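Local coordinates for lipoprotein (Colwellia psychrerythraea, PDB 3O0Y) that is of unknown function but is probably membrane-anchored through lipid and belongs to a family related to the metallopeptidases of clan MA, at residues A[36-41]-A[84-89]; A[183-188]-A[262-267]; A[471-476]-A[585-590]. All blocks are in the same frame, centred on the assembly; numbering follows the deposited sequence.

From the N terminus, interaction 1 closes first: 42 residues lie between segments 36-41 and 84-89, and the chain returns to set helix 73-92 against helix 27-44. Interaction 2 follows, joining helix 174-190 to the long helix 236-268, with 73 mostly helical residues between segments 183-188 and 262-267. Interaction 3 comes last and closes the longest loop, 108 residues between segments 471-476 and 585-590, bringing helix 580-588 back to helix 467-483. The three loops lie in series, so none encloses or crosses another. Interactions 2 and 3 are on opposite sides of the chain's centre, their own centres about 40 Å apart, while interaction 1 lies about 30 Å from interaction 2 and 26 Å from interaction 3, centre to centre.

Interaction 1: residues A[36-41]-A[84-89]; sequences LQAKQS and LSISNT
Ala38 and Ile86 have the closest CA atoms, 7.0 Å apart, where segments 36-41 and 84-89 of helices 27-44 and 73-92 run roughly antiparallel. Such closeness suits the small alanine, whose methyl group lets the opposing side chain come right down to the helix surface. Ile86 reaches across with its longer branch. Its CG1 stands beside the backbone N and anti to the carbonyl carbon (chi1 -70°), and the chain runs on extended, so that the terminal CD1 is carried to the other helix. There CD1 lies 3.8 Å from the backbone N of Ala38 and 4.2 Å from Ala38 CB.

The other half of the contact is the side chain of Gln37, extended beyond CG, which crosses the isoleucine branch at a slant. Its amide carbon CD approaches Ile86 CD1 to 3.7 Å, and NE2 comes equally near that methyl, while Ile86 CG1 stays 3.9 Å from NE2. These are van der Waals contacts; the amide nitrogen has its polar partner elsewhere, Glu82 OE2, one helical turn before Ile86. Ser41 OG bonds to the same carboxylate oxygen, so two residues of helix 27-44 hold on to Glu82. Around the alanine, Thr113 of helix 100-117 and Leu460 of helix 459-462 pack against its methyl.

The chemistry is thus divided in two: an apolar branch buried against an alanine, and beside it a glutamine whose nitrogen reaches a carboxylate on the opposing helix. That bond to Glu82 fixes Gln37 where its carbons lie against Ile86.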
loop_
_atom_site.group_PDB
_atom_site.type_symbol
_atom_site.label_atom_id
_atom_site.label_comp_id
_atom_site.label_asym_id
_atom_site.label_seq_id
_atom_site.Cartn_x
_atom_site.Cartn_y
_atom_site.Cartn_z
ATOM N N LEU A 36 13.281 18.160 8.576
ATOM C CA LEU A 36 12.889 18.981 7.434
ATOM C C LEU A 36 13.670 18.690 6.185
ATOM O O LEU A 36 13.114 18.587 5.059
ATOM C CB LEU A 36 12.996 20.456 7.797
ATOM C CG LEU A 36 12.345 21.404 6.750
ATOM C CD1 LEU A 36 10.764 21.211 6.643
ATOM C CD2 LEU A 36 12.676 22.875 7.139
ATOM N N GLN A 37 14.989 18.548 6.347
ATOM C CA GLN A 37 15.829 18.248 5.227
ATOM C C GLN A 37 15.461 16.893 4.567
ATOM O O GLN A 37 15.463 16.749 3.348
ATOM C CB GLN A 37 17.271 18.227 5.666
ATOM C CG GLN A 37 18.220 17.970 4.499
ATOM C CD GLN A 37 19.686 17.718 4.968
ATOM O OE1 GLN A 37 20.040 17.948 6.144
ATOM N NE2 GLN A 37 20.513 17.169 4.057
ATOM N N ALA A 38 15.206 15.887 5.391
ATOM C CA ALA A 38 14.681 14.603 4.910
ATOM C C ALA A 38 13.377 14.733 4.121
ATOM O O ALA A 38 13.272 14.205 3.016
ATOM C CB ALA A 38 14.511 13.559 6.070
ATOM N N LYS A 39 12.404 15.419 4.710
ATOM C CA LYS A 39 11.169 15.654 3.983
ATOM C C LYS A 39 11.406 16.305 2.608
ATOM O O LYS A 39 10.901 15.818 1.597
ATOM C CB LYS A 39 10.308 16.547 4.842
ATOM C CG LYS A 39 9.087 17.038 4.081
ATOM C CD LYS A 39 8.328 17.972 4.974
ATOM C CE LYS A 39 8.263 19.324 4.613
ATOM N NZ LYS A 39 7.057 20.082 5.249
ATOM N N GLN A 40 12.163 17.405 2.581
ATOM C CA GLN A 40 12.288 18.231 1.375
ATOM C C GLN A 40 13.118 17.511 0.309
ATOM O O GLN A 40 12.778 17.539 -0.882
ATOM C CB GLN A 40 12.819 19.628 1.729
ATOM C CG GLN A 40 11.830 20.378 2.627
ATOM C CD GLN A 40 12.113 21.834 2.808
ATOM O OE1 GLN A 40 13.263 22.266 2.814
ATOM N NE2 GLN A 40 11.053 22.602 3.035
ATOM N N SER A 41 14.125 16.804 0.734
ATOM C CA SER A 41 14.989 16.114 -0.202
ATOM C C SER A 41 14.283 14.904 -0.835
ATOM O O SER A 41 14.447 14.658 -2.039
ATOM C CB SER A 41 16.263 15.641 0.447
ATOM O OG SER A 41 17.091 16.754 0.654
ATOM N N LEU A 84 20.691 8.329 4.044
ATOM C CA LEU A 84 21.493 7.522 4.994
ATOM C C LEU A 84 22.363 8.459 5.890
ATOM O O LEU A 84 22.464 8.289 7.091
ATOM C CB LEU A 84 22.369 6.523 4.201
ATOM C CG LEU A 84 23.047 5.500 5.107
ATOM C CD1 LEU A 84 21.991 4.704 5.934
ATOM C CD2 LEU A 84 23.919 4.529 4.288
ATOM N N SER A 85 22.935 9.489 5.298
ATOM C CA SER A 85 23.711 10.494 6.046
ATOM C C SER A 85 22.838 11.178 7.084
ATOM O O SER A 85 23.213 11.291 8.225
ATOM C CB SER A 85 24.260 11.548 5.109
ATOM O OG SER A 85 25.303 10.869 4.405
ATOM N N ILE A 86 21.635 11.532 6.670
ATOM C CA ILE A 86 20.690 12.149 7.598
ATOM C C ILE A 86 20.348 11.199 8.757
ATOM O O ILE A 86 20.360 11.606 9.911
ATOM C CB ILE A 86 19.423 12.647 6.908
ATOM C CG1 ILE A 86 19.695 13.864 6.030
ATOM C CG2 ILE A 86 18.349 13.008 7.909
ATOM C CD1 ILE A 86 18.546 14.165 5.085
ATOM N N SER A 87 20.058 9.934 8.442
ATOM C CA SER A 87 19.732 8.933 9.419
ATOM C C SER A 87 20.848 8.798 10.433
ATOM O O SER A 87 20.601 8.776 11.614
ATOM C CB SER A 87 19.515 7.573 8.703
ATOM O OG SER A 87 19.175 6.572 9.604
ATOM N N ASN A 88 22.106 8.703 9.958
ATOM C CA ASN A 88 23.214 8.509 10.842
ATOM C C ASN A 88 23.453 9.771 11.733
ATOM O O ASN A 88 23.799 9.649 12.889
ATOM C CB ASN A 88 24.461 8.131 10.003
ATOM C CG ASN A 88 24.440 6.701 9.626
ATOM O OD1 ASN A 88 23.838 5.885 10.338
ATOM N ND2 ASN A 88 25.084 6.356 8.474
ATOM N N THR A 89 23.236 10.950 11.212
ATOM C CA THR A 89 23.460 12.195 11.977
ATOM C C THR A 89 22.375 12.264 13.059
ATOM O O THR A 89 22.688 12.509 14.251
ATOM C CB THR A 89 23.389 13.404 11.076
ATOM O OG1 THR A 89 24.446 13.291 10.102
ATOM C CG2 THR A 89 23.529 14.690 11.903
#

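Interaction 2: residues A[183-188]-A[262-267]; sequences EKQTAD and EKASEQ
Ser265 OG is shared by two partners: the backbone O of Val261, one turn earlier in its own helix, and Gln185 NE2, which reaches it from helix 174-190. This is helix-to-helix packing in the all-helical part of the fold around helix 236-268, with the CA atoms of Gln185 and Ser265 8.5 Å apart. The bond from Gln185 NE2 to Ser265 OG is long at 3.3 Å and weak, yet nearly straight, at 173°. Glutamine suits the place because the gap is wide: its CG is anti to the backbone N (chi1 -172°) and the chain stays extended, delivering the amide to the serine. On the same amide, OE1 rests 4.0 Å from Ala264 CB, where a small methyl lets the oxygen approach. An alanine in place of Gln185 would probably leave Ser265 OG without its partner from the other helix and open a gap above the Ala264 methyl. Val138, from a loop, touches both Gln185 and Ser265, and Leu200 and Ile204 of helix 197-210 pack on the serine. Elsewhere on helix 174-190, Lys184 NZ forms a salt bridge of 2.8 Å with Asp188 OD1, meeting that oxygen on its syn lone pair.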
loop_
_atom_site.group_PDB
_atom_site.type_symbol
_atom_site.label_atom_id
_atom_site.label_comp_id
_atom_site.label_asym_id
_atom_site.label_seq_id
_atom_site.Cartn_x
_atom_site.Cartn_y
_atom_site.Cartn_z
ATOM N N GLU A 183 18.269 2.829 -17.887
ATOM C CA GLU A 183 19.647 2.857 -17.382
ATOM C C GLU A 183 19.790 2.119 -16.063
ATOM O O GLU A 183 20.793 1.418 -15.871
ATOM C CB GLU A 183 20.125 4.298 -17.210
ATOM C CG GLU A 183 21.594 4.489 -17.149
ATOM C CD GLU A 183 21.951 5.941 -16.828
ATOM O OE1 GLU A 183 21.081 6.858 -17.069
ATOM O OE2 GLU A 183 23.086 6.118 -16.275
ATOM N N LYS A 184 18.830 2.306 -15.141
ATOM C CA LYS A 184 18.873 1.606 -13.833
ATOM C C LYS A 184 18.601 0.102 -13.973
ATOM O O LYS A 184 19.301 -0.717 -13.399
ATOM C CB LYS A 184 17.848 2.223 -12.843
ATOM C CG LYS A 184 18.055 1.801 -11.411
ATOM C CD LYS A 184 19.466 2.040 -10.868
ATOM C CE LYS A 184 19.538 1.804 -9.358
ATOM N NZ LYS A 184 19.115 0.467 -8.899
ATOM N N GLN A 185 17.630 -0.287 -14.791
ATOM C CA GLN A 185 17.323 -1.721 -15.004
ATOM C C GLN A 185 18.572 -2.443 -15.602
ATOM O O GLN A 185 18.925 -3.562 -15.199
ATOM C CB GLN A 185 16.217 -1.806 -16.001
ATOM C CG GLN A 185 15.630 -3.235 -16.214
ATOM C CD GLN A 185 14.593 -3.269 -17.325
ATOM O OE1 GLN A 185 14.884 -2.877 -18.470
ATOM N NE2 GLN A 185 13.415 -3.811 -17.025
ATOM N N THR A 186 19.248 -1.703 -16.477
ATOM C CA THR A 186 20.474 -2.235 -17.118
ATOM C C THR A 186 21.607 -2.363 -16.128
ATOM O O THR A 186 22.280 -3.411 -16.120
ATOM C CB THR A 186 20.905 -1.369 -18.329
ATOM O OG1 THR A 186 19.918 -1.514 -19.344
ATOM C CG2 THR A 186 22.236 -1.826 -18.917
ATOM N N ALA A 187 21.796 -1.336 -15.290
ATOM C CA ALA A 187 22.811 -1.368 -14.208
ATOM C C ALA A 187 22.555 -2.557 -13.290
ATOM O O ALA A 187 23.468 -3.215 -12.857
ATOM C CB ALA A 187 22.833 -0.022 -13.382
ATOM N N ASP A 188 21.304 -2.738 -12.860
ATOM C CA ASP A 188 20.999 -3.871 -12.020
ATOM C C ASP A 188 21.262 -5.214 -12.706
ATOM O O ASP A 188 21.882 -6.087 -12.127
ATOM C CB ASP A 188 19.535 -3.788 -11.549
ATOM C CG ASP A 188 19.239 -2.600 -10.646
ATOM O OD1 ASP A 188 20.111 -1.780 -10.320
ATOM O OD2 ASP A 188 18.036 -2.511 -10.229
ATOM N N GLU A 262 9.494 -1.238 -23.013
ATOM C CA GLU A 262 8.993 -2.523 -23.435
ATOM C C GLU A 262 10.083 -3.311 -24.160
ATOM O O GLU A 262 10.391 -4.459 -23.793
ATOM C CB GLU A 262 7.770 -2.314 -24.309
ATOM C CG GLU A 262 7.035 -3.593 -24.700
ATOM C CD GLU A 262 6.094 -3.358 -25.873
ATOM O OE1 GLU A 262 5.577 -2.211 -26.027
ATOM O OE2 GLU A 262 5.855 -4.322 -26.628
ATOM N N LYS A 263 10.742 -2.663 -25.102
ATOM C CA LYS A 263 11.788 -3.309 -25.891
ATOM C C LYS A 263 12.964 -3.682 -24.992
ATOM O O LYS A 263 13.471 -4.796 -25.085
ATOM C CB LYS A 263 12.244 -2.373 -27.022
ATOM C CG LYS A 263 13.366 -2.925 -27.915
ATOM C CD LYS A 263 13.627 -2.026 -29.136
ATOM C CE LYS A 263 14.739 -2.653 -30.020
ATOM N NZ LYS A 263 15.420 -1.623 -30.852
ATOM N N ALA A 264 13.391 -2.771 -24.115
ATOM C CA ALA A 264 14.491 -3.080 -23.196
ATOM C C ALA A 264 14.197 -4.301 -22.323
ATOM O O ALA A 264 15.082 -5.154 -22.086
ATOM C CB ALA A 264 14.841 -1.830 -22.335
ATOM N N SER A 265 12.974 -4.335 -21.786
ATOM C CA SER A 265 12.528 -5.421 -20.948
ATOM C C SER A 265 12.494 -6.729 -21.725
ATOM O O SER A 265 12.993 -7.760 -21.231
ATOM C CB SER A 265 11.154 -5.094 -20.369
ATOM O OG SER A 265 11.248 -3.961 -19.513
ATOM N N GLU A 266 11.968 -6.676 -22.957
ATOM C CA GLU A 266 12.056 -7.846 -23.853
ATOM C C GLU A 266 13.491 -8.382 -24.035
ATOM O O GLU A 266 13.700 -9.613 -23.951
ATOM C CB GLU A 266 11.392 -7.539 -25.203
ATOM C CG GLU A 266 9.886 -7.625 -25.107
ATOM C CD GLU A 266 9.128 -7.122 -26.345
ATOM O OE1 GLU A 266 7.967 -7.539 -26.513
ATOM O OE2 GLU A 266 9.665 -6.299 -27.121
ATOM N N GLN A 267 14.471 -7.494 -24.241
ATOM C CA GLN A 267 15.902 -7.880 -24.291
ATOM C C GLN A 267 16.377 -8.643 -23.065
ATOM O O GLN A 267 17.267 -9.440 -23.165
ATOM C CB GLN A 267 16.883 -6.683 -24.392
ATOM C CG GLN A 267 16.770 -5.729 -25.558
ATOM C CD GLN A 267 16.339 -6.378 -26.815
ATOM O OE1 GLN A 267 17.133 -7.088 -27.491
ATOM N NE2 GLN A 267 15.095 -6.121 -27.191
#

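Interaction 3: residues A[471-476]-A[585-590]; sequences EGWALY and DVVLLN
In this DUF885-family protein, probably related in fold to the clan MA peptidases, Trp473 of helix 467-483 lays its indole against Val587 and Leu588. Trp473 CG is anti to the backbone N (chi1 168°), which carries the ring out to the other segment. Leu588 CD2 makes a CH-pi contact over one face, 3.7 Å from the centroid of the Trp473 six-membered ring and only 9° off its normal. The second methyl, Leu588 CD1, spreads to the outer part of the ring, 3.8 Å from Trp473 CZ2; a branched leucine can lay both methyls on one broad aromatic surface. Beta-branched Val587 offers a short methyl, CG1, which approaches obliquely, 3.7 Å from Trp473 CE3. A hydrogen bond from NE1 to Pro442 O satisfies the buried indole N-H. Gln447 of helix 444-452 touches both Trp473 and Leu588. In the gluzincin branch of clan MA a histidine-bearing helix is followed by one that supplies a glutamate; Glu471 touching His444 is consistent with such an arrangement, without establishing a metal site. Further along, Asn590 ND2 bonds back to Val586 O at 3.0 Å, with an angle of 152° at the hydrogen.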
loop_
_atom_site.group_PDB
_atom_site.type_symbol
_atom_site.label_atom_id
_atom_site.label_comp_id
_atom_site.label_asym_id
_atom_site.label_seq_id
_atom_site.Cartn_x
_atom_site.Cartn_y
_atom_site.Cartn_z
ATOM N N GLU A 471 -0.751 -2.210 7.947
ATOM C CA GLU A 471 -1.517 -3.347 7.584
ATOM C C GLU A 471 -1.961 -4.132 8.800
ATOM O O GLU A 471 -3.110 -4.633 8.778
ATOM C CB GLU A 471 -0.690 -4.234 6.650
ATOM C CG GLU A 471 -0.235 -3.507 5.434
ATOM C CD GLU A 471 -1.374 -2.854 4.579
ATOM O OE1 GLU A 471 -2.616 -3.077 4.791
ATOM O OE2 GLU A 471 -0.985 -2.026 3.722
ATOM N N GLY A 472 -1.124 -4.235 9.846
ATOM C CA GLY A 472 -1.506 -4.906 11.028
ATOM C C GLY A 472 -2.668 -4.209 11.724
ATOM O O GLY A 472 -3.606 -4.883 12.211
ATOM N N TRP A 473 -2.666 -2.874 11.707
ATOM C CA TRP A 473 -3.779 -2.116 12.296
ATOM C C TRP A 473 -5.093 -2.470 11.574
ATOM O O TRP A 473 -6.118 -2.688 12.218
ATOM C CB TRP A 473 -3.532 -0.586 12.202
ATOM C CG TRP A 473 -4.856 0.134 12.566
ATOM C CD1 TRP A 473 -5.787 0.562 11.714
ATOM C CD2 TRP A 473 -5.457 0.151 13.874
ATOM N NE1 TRP A 473 -6.921 0.920 12.403
ATOM C CE2 TRP A 473 -6.724 0.691 13.730
ATOM C CE3 TRP A 473 -4.996 -0.142 15.133
ATOM C CZ2 TRP A 473 -7.577 0.857 14.819
ATOM C CZ3 TRP A 473 -5.838 0.007 16.214
ATOM C CH2 TRP A 473 -7.073 0.564 16.050
ATOM N N ALA A 474 -5.069 -2.463 10.248
ATOM C CA ALA A 474 -6.323 -2.640 9.501
ATOM C C ALA A 474 -6.866 -4.050 9.731
ATOM O O ALA A 474 -8.052 -4.229 9.923
ATOM C CB ALA A 474 -6.143 -2.350 8.004
ATOM N N LEU A 475 -5.983 -5.060 9.776
ATOM C CA LEU A 475 -6.439 -6.420 10.098
ATOM C C LEU A 475 -6.961 -6.545 11.533
ATOM O O LEU A 475 -8.024 -7.183 11.779
ATOM C CB LEU A 475 -5.283 -7.421 9.787
ATOM C CG LEU A 475 -5.578 -8.900 9.777
ATOM C CD1 LEU A 475 -6.735 -9.219 8.774
ATOM C CD2 LEU A 475 -4.264 -9.691 9.520
ATOM N N TYR A 476 -6.288 -5.874 12.504
ATOM C CA TYR A 476 -6.799 -5.778 13.874
ATOM C C TYR A 476 -8.181 -5.143 13.907
ATOM O O TYR A 476 -9.038 -5.658 14.631
ATOM C CB TYR A 476 -5.799 -5.037 14.771
ATOM C CG TYR A 476 -6.349 -4.622 16.094
ATOM C CD1 TYR A 476 -6.355 -5.487 17.168
ATOM C CD2 TYR A 476 -6.802 -3.354 16.298
ATOM C CE1 TYR A 476 -6.943 -5.097 18.410
ATOM C CE2 TYR A 476 -7.372 -2.958 17.521
ATOM C CZ TYR A 476 -7.376 -3.810 18.589
ATOM O OH TYR A 476 -8.042 -3.398 19.781
ATOM N N ASP A 585 -6.373 4.928 21.703
ATOM C CA ASP A 585 -5.772 6.243 21.618
ATOM C C ASP A 585 -4.239 6.104 21.642
ATOM O O ASP A 585 -3.543 6.764 20.850
ATOM C CB ASP A 585 -6.194 7.128 22.736
ATOM C CG ASP A 585 -7.641 7.635 22.621
ATOM O OD1 ASP A 585 -8.292 7.594 21.543
ATOM O OD2 ASP A 585 -8.072 8.199 23.653
ATOM N N VAL A 586 -3.711 5.203 22.482
ATOM C CA VAL A 586 -2.243 5.003 22.484
ATOM C C VAL A 586 -1.770 4.432 21.167
ATOM O O VAL A 586 -0.688 4.839 20.644
ATOM C CB VAL A 586 -1.818 4.013 23.654
ATOM C CG1 VAL A 586 -0.265 3.712 23.581
ATOM C CG2 VAL A 586 -2.229 4.556 24.980
ATOM N N VAL A 587 -2.531 3.522 20.571
ATOM C CA VAL A 587 -2.088 2.915 19.330
ATOM C C VAL A 587 -2.147 3.899 18.126
ATOM O O VAL A 587 -1.280 3.945 17.279
ATOM C CB VAL A 587 -2.880 1.633 19.023
ATOM C CG1 VAL A 587 -2.531 1.036 17.614
ATOM C CG2 VAL A 587 -2.599 0.609 20.109
ATOM N N LEU A 588 -3.214 4.666 18.073
ATOM C CA LEU A 588 -3.491 5.473 16.879
ATOM C C LEU A 588 -2.949 6.903 16.947
ATOM O O LEU A 588 -2.629 7.490 15.903
ATOM C CB LEU A 588 -5.015 5.535 16.669
ATOM C CG LEU A 588 -5.709 4.226 16.250
ATOM C CD1 LEU A 588 -7.214 4.389 16.224
ATOM C CD2 LEU A 588 -5.194 3.853 14.865
ATOM N N LEU A 589 -3.038 7.532 18.112
ATOM C CA LEU A 589 -2.805 8.992 18.146
ATOM C C LEU A 589 -1.349 9.375 18.129
ATOM O O LEU A 589 -1.003 10.568 18.065
ATOM C CB LEU A 589 -3.568 9.669 19.296
ATOM C CG LEU A 589 -5.115 9.529 19.347
ATOM C CD1 LEU A 589 -5.735 10.263 20.593
ATOM C CD2 LEU A 589 -5.769 9.942 17.973
ATOM N N ASN A 590 -0.465 8.387 18.253
ATOM C CA ASN A 590 0.947 8.602 18.103
ATOM C C ASN A 590 1.477 8.258 16.718
ATOM O O ASN A 590 2.678 8.331 16.479
ATOM C CB ASN A 590 1.714 7.860 19.225
ATOM C CG ASN A 590 1.238 8.284 20.624
ATOM O OD1 ASN A 590 1.427 9.443 20.980
ATOM N ND2 ASN A 590 0.624 7.409 21.376
#